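PDB 6B2Y: solute-binding periplasmic protein of iron/siderophore ABC transporter, which probably captures chelated iron in the periplasm of Yersinia pestis and hands it to an ABC importer in the inner membrane. Local coordinates for residues S217-L222 with D274-S279; A234-M239 with I251-L256. One frame throughout, in Å; residues are numbered along the deposited sequence.

Contact 1: residues S217-L222 with D274-S279; sequences SVFIEL and DIYIAS
E221 and Y276 meet at their polar ends, two positions apart in the register of the strands. The tyrosine hydroxyl OH donates to E221 OE2 at 2.6 Å, a short bond that lies at the edge of the phenol ring. It reaches the anti side of the carboxylate, 30° out of its plane, and the two flat groups stand 69° apart. R312 forms a salt bridge to the same OE2, so this buried oxygen is gripped by both a hydroxyl and a guanidinium, an environment that would probably stabilise the ionised acid. On the same face of the sheet, F219 presents its ring edge to Y276, with F219 CD2 and Y276 CD1 4.3 Å apart.

Strands 217-221 and 275-280 are parallel neighbours in a Rossmann-like alpha/beta lobe, where strand 217-221 lies between 249-250 and 275-280, and helix 265-271 immediately precedes the latter. Their backbones are zipped by regular bonds such as E221 N to I277 O, 2.7 Å.

The other face is aliphatic. With CG1 of I220 anti to the backbone N (chi1 -176°), its CD1 comes to 3.5 Å from I277 CG2, while I277 CD1 approaches V218 CG1 at 4.0 Å from a separate branch. F346 and F350 of helix 340-350, together with helix 239-245, pack over this face. At the start of the pair, S217 and D274 clasp each other reciprocally: D274 N donates to S217 OG at 2.8 Å, and S217 N reaches D274 OD2 at 3.0 Å from above the carboxylate plane.

Contact 2: residues A234-M239 with I251-L256; sequences AGKGNM and IAKNLL
The flat groups that K236 engages are the peptide carbonyls of K253 and L256, and its ammonium meets each from a different attitude. NZ lies in the carbonyl plane of K253, 2.8 Å from its O, whereas it is tilted 22° from the carbonyl plane of L256, 3.0 Å from that O. A bend at the last torsion (chi4 73°) turns NZ into both oxygens after the methylenes have run beside them: K236 CG is 3.4 Å from K253 O, and CD is equally close to L256 O.

Behind this grip the backbones themselves come together. G235, with no side chain, brings its CA to 4.2 Å from that of K253, and the CD1 branch of L256 lies 3.9 Å from G235 N. A252 points its methyl across at the carbonyl of A234, CB lying 3.4 Å from A234 O. N250 ties the same two places by its amide, donating through ND2 to A234 O and accepting from A252 N at OD1. Two loops meet here: an inverse gamma turn centred on K236, between strand 232-234 and helix 239-245, sits against residues 251-255, which have helical backbone angles but lack a regular helix's bonds. K253 sends its own amine elsewhere, into a salt bridge with D244, and its side chain is about 5 Å from a bound sodium ion.

Across the two segments, therefore, the K236 ammonium is held by neutral carbonyl dipoles and not by a carboxylate, a charge-dipole attraction that should polarise both peptides and pin the surface lysine over the end of this segment.

Overall arrangement
Contact 1 is largely buried within the sheet of its lobe, whereas contact 2 is only partly buried and joins the loops that leave strands 232-234 and 249-250. Strand 249-250 flanks 217-221 in the same sheet, and the two contacts touch there: I251 N probably donates to V218 O (2.9 Å), and I251 CD1 packs on F219 CD1. M239 brings its SD against I220 CD1. Regular strand pairing, branched aliphatics and a buried carboxylate mark the interior. Nearer the surface, irregular backbone, glycine and a lysine bound to main-chain oxygens take their place, and the contact buries about half the area.

Contact 1: residues S217-L222 with D274-S279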
# COMPACT_ATOMS: atom_id res chain seq x y z
N SER A 217 -3.06 -10.22 20.42
CA SER A 217 -1.96 -10.66 19.59
C SER A 217 -2.48 -10.84 18.17
O SER A 217 -3.63 -11.22 17.96
CB SER A 217 -1.34 -11.96 20.11
OG SER A 217 -2.31 -12.98 20.24
N VAL A 218 -1.64 -10.50 17.20
CA VAL A 218 -2.07 -10.39 15.81
C VAL A 218 -1.03 -11.05 14.93
O VAL A 218 0.17 -10.80 15.08
CB VAL A 218 -2.25 -8.92 15.37
CG1 VAL A 218 -2.71 -8.86 13.89
CG2 VAL A 218 -3.22 -8.18 16.28
N PHE A 219 -1.49 -11.85 13.97
CA PHE A 219 -0.63 -12.32 12.89
C PHE A 219 -1.22 -11.87 11.56
O PHE A 219 -2.41 -12.11 11.30
CB PHE A 219 -0.48 -13.85 12.88
CG PHE A 219 0.41 -14.34 11.77
CD1 PHE A 219 1.77 -14.10 11.81
CD2 PHE A 219 -0.12 -14.99 10.67
CE1 PHE A 219 2.61 -14.53 10.79
CE2 PHE A 219 0.71 -15.42 9.64
CZ PHE A 219 2.07 -15.19 9.71
N ILE A 220 -0.40 -11.22 10.73
CA ILE A 220 -0.81 -10.85 9.38
C ILE A 220 -0.06 -11.72 8.37
O ILE A 220 1.17 -11.75 8.34
CB ILE A 220 -0.59 -9.35 9.09
CG1 ILE A 220 -1.15 -9.01 7.69
CG2 ILE A 220 0.87 -8.96 9.19
CD1 ILE A 220 -1.94 -7.75 7.64
N GLU A 221 -0.82 -12.45 7.55
CA GLU A 221 -0.23 -13.24 6.48
C GLU A 221 -0.35 -12.43 5.20
O GLU A 221 -1.43 -12.30 4.63
CB GLU A 221 -0.94 -14.59 6.35
CG GLU A 221 -0.18 -15.53 5.45
CD GLU A 221 -0.93 -16.81 5.17
OE1 GLU A 221 -0.47 -17.57 4.30
OE2 GLU A 221 -1.96 -17.06 5.83
N LEU A 222 0.78 -11.86 4.76
CA LEU A 222 0.78 -11.07 3.53
C LEU A 222 0.69 -11.97 2.30
O LEU A 222 1.37 -12.99 2.20
CB LEU A 222 2.04 -10.21 3.46
CG LEU A 222 2.15 -9.19 4.59
CD1 LEU A 222 3.55 -8.54 4.60
CD2 LEU A 222 1.06 -8.13 4.45
N ASP A 274 -4.46 -14.05 18.78
CA ASP A 274 -5.86 -13.72 19.04
C ASP A 274 -6.60 -13.38 17.75
O ASP A 274 -7.79 -13.72 17.60
CB ASP A 274 -5.96 -12.54 20.00
CG ASP A 274 -5.41 -12.86 21.37
OD1 ASP A 274 -5.50 -14.04 21.80
OD2 ASP A 274 -4.89 -11.93 22.03
N ILE A 275 -5.92 -12.72 16.81
CA ILE A 275 -6.53 -12.17 15.60
C ILE A 275 -5.69 -12.58 14.40
O ILE A 275 -4.46 -12.56 14.47
CB ILE A 275 -6.64 -10.64 15.70
CG1 ILE A 275 -7.66 -10.25 16.78
CG2 ILE A 275 -7.01 -10.01 14.36
CD1 ILE A 275 -7.72 -8.77 17.05
N TYR A 276 -6.36 -12.96 13.31
CA TYR A 276 -5.70 -13.36 12.07
C TYR A 276 -6.12 -12.42 10.95
O TYR A 276 -7.31 -12.14 10.79
CB TYR A 276 -6.04 -14.82 11.68
CG TYR A 276 -5.59 -15.17 10.28
CD1 TYR A 276 -4.31 -15.64 10.04
CD2 TYR A 276 -6.45 -15.03 9.20
CE1 TYR A 276 -3.89 -15.96 8.76
CE2 TYR A 276 -6.03 -15.34 7.91
CZ TYR A 276 -4.76 -15.82 7.70
OH TYR A 276 -4.33 -16.13 6.43
N ILE A 277 -5.14 -11.92 10.20
CA ILE A 277 -5.38 -11.04 9.06
C ILE A 277 -4.68 -11.63 7.85
O ILE A 277 -3.50 -12.01 7.93
CB ILE A 277 -4.86 -9.61 9.31
CG1 ILE A 277 -5.39 -9.05 10.62
CG2 ILE A 277 -5.28 -8.68 8.17
CD1 ILE A 277 -4.95 -7.61 10.88
N ALA A 278 -5.38 -11.67 6.72
CA ALA A 278 -4.79 -12.03 5.43
C ALA A 278 -4.79 -10.82 4.52
O ALA A 278 -5.76 -10.06 4.49
CB ALA A 278 -5.58 -13.18 4.77
N SER A 279 -3.71 -10.62 3.77
CA SER A 279 -3.71 -9.59 2.74
C SER A 279 -3.77 -10.23 1.36
O SER A 279 -3.28 -11.34 1.15
CB SER A 279 -2.47 -8.67 2.80
OG SER A 279 -1.36 -9.22 2.10

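Contact 2: residues A234-M239 with I251-L256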
# COMPACT_ATOMS: atom_id res chain seq x y z
N ALA A 234 4.89 -9.31 8.15
CA ALA A 234 5.60 -8.07 8.47
C ALA A 234 6.14 -8.15 9.88
O ALA A 234 5.45 -8.61 10.80
CB ALA A 234 4.67 -6.86 8.35
N GLY A 235 7.39 -7.70 10.05
CA GLY A 235 8.00 -7.67 11.37
C GLY A 235 8.14 -6.26 11.93
O GLY A 235 7.15 -5.64 12.32
N LYS A 236 9.37 -5.74 11.95
CA LYS A 236 9.63 -4.40 12.48
C LYS A 236 9.48 -3.35 11.38
O LYS A 236 10.45 -2.73 10.93
CB LYS A 236 11.01 -4.33 13.11
CG LYS A 236 11.29 -5.41 14.15
CD LYS A 236 12.80 -5.70 14.17
CE LYS A 236 13.24 -6.17 15.54
NZ LYS A 236 12.76 -7.55 15.77
N GLY A 237 8.23 -3.14 10.97
CA GLY A 237 7.91 -2.20 9.92
C GLY A 237 6.80 -2.74 9.05
O GLY A 237 6.08 -3.65 9.45
N ASN A 238 6.67 -2.15 7.86
CA ASN A 238 5.56 -2.42 6.95
C ASN A 238 4.24 -2.52 7.70
O ASN A 238 3.97 -1.68 8.57
CB ASN A 238 5.85 -3.68 6.15
CG ASN A 238 4.97 -3.79 4.90
OD1 ASN A 238 4.06 -4.60 4.87
ND2 ASN A 238 5.22 -2.95 3.90
N MET A 239 3.40 -3.53 7.41
CA MET A 239 2.08 -3.58 8.02
C MET A 239 2.17 -3.82 9.52
O MET A 239 1.19 -3.54 10.23
CB MET A 239 1.22 -4.65 7.34
CG MET A 239 0.85 -4.30 5.91
SD MET A 239 -0.86 -4.77 5.64
CE MET A 239 -1.08 -4.69 3.86
N ILE A 251 2.67 -10.60 16.52
CA ILE A 251 3.43 -11.77 16.96
C ILE A 251 4.70 -11.97 16.15
O ILE A 251 5.59 -12.71 16.58
CB ILE A 251 2.56 -13.05 16.91
CG1 ILE A 251 2.25 -13.43 15.46
CG2 ILE A 251 1.29 -12.85 17.74
CD1 ILE A 251 2.07 -14.94 15.20
N ALA A 252 4.81 -11.33 14.99
CA ALA A 252 6.01 -11.46 14.17
C ALA A 252 7.07 -10.39 14.46
O ALA A 252 8.19 -10.51 13.96
CB ALA A 252 5.63 -11.43 12.67
N LYS A 253 6.75 -9.39 15.29
CA LYS A 253 7.66 -8.26 15.48
C LYS A 253 9.01 -8.72 16.03
O LYS A 253 10.07 -8.29 15.55
CB LYS A 253 7.03 -7.22 16.42
CG LYS A 253 7.81 -5.90 16.51
CD LYS A 253 7.04 -4.85 17.34
CE LYS A 253 7.62 -3.45 17.13
NZ LYS A 253 6.81 -2.36 17.78
N ASN A 254 9.00 -9.60 17.04
CA ASN A 254 10.25 -10.13 17.58
C ASN A 254 10.85 -11.24 16.74
O ASN A 254 11.95 -11.70 17.05
CB ASN A 254 10.04 -10.66 19.01
CG ASN A 254 9.50 -9.61 19.96
OD1 ASN A 254 9.98 -8.47 19.99
ND2 ASN A 254 8.50 -9.99 20.76
N LEU A 255 10.16 -11.70 15.69
CA LEU A 255 10.60 -12.88 14.95
C LEU A 255 11.41 -12.55 13.70
O LEU A 255 12.01 -13.47 13.13
CB LEU A 255 9.38 -13.73 14.54
CG LEU A 255 8.62 -14.49 15.63
CD1 LEU A 255 7.40 -15.15 15.03
CD2 LEU A 255 9.52 -15.51 16.30
N LEU A 256 11.43 -11.30 13.26
CA LEU A 256 12.11 -10.93 12.04
C LEU A 256 13.07 -9.78 12.30
O LEU A 256 12.79 -8.91 13.14
CB LEU A 256 11.11 -10.51 10.94
CG LEU A 256 10.10 -11.58 10.52
CD1 LEU A 256 9.19 -11.07 9.39
CD2 LEU A 256 10.84 -12.83 10.08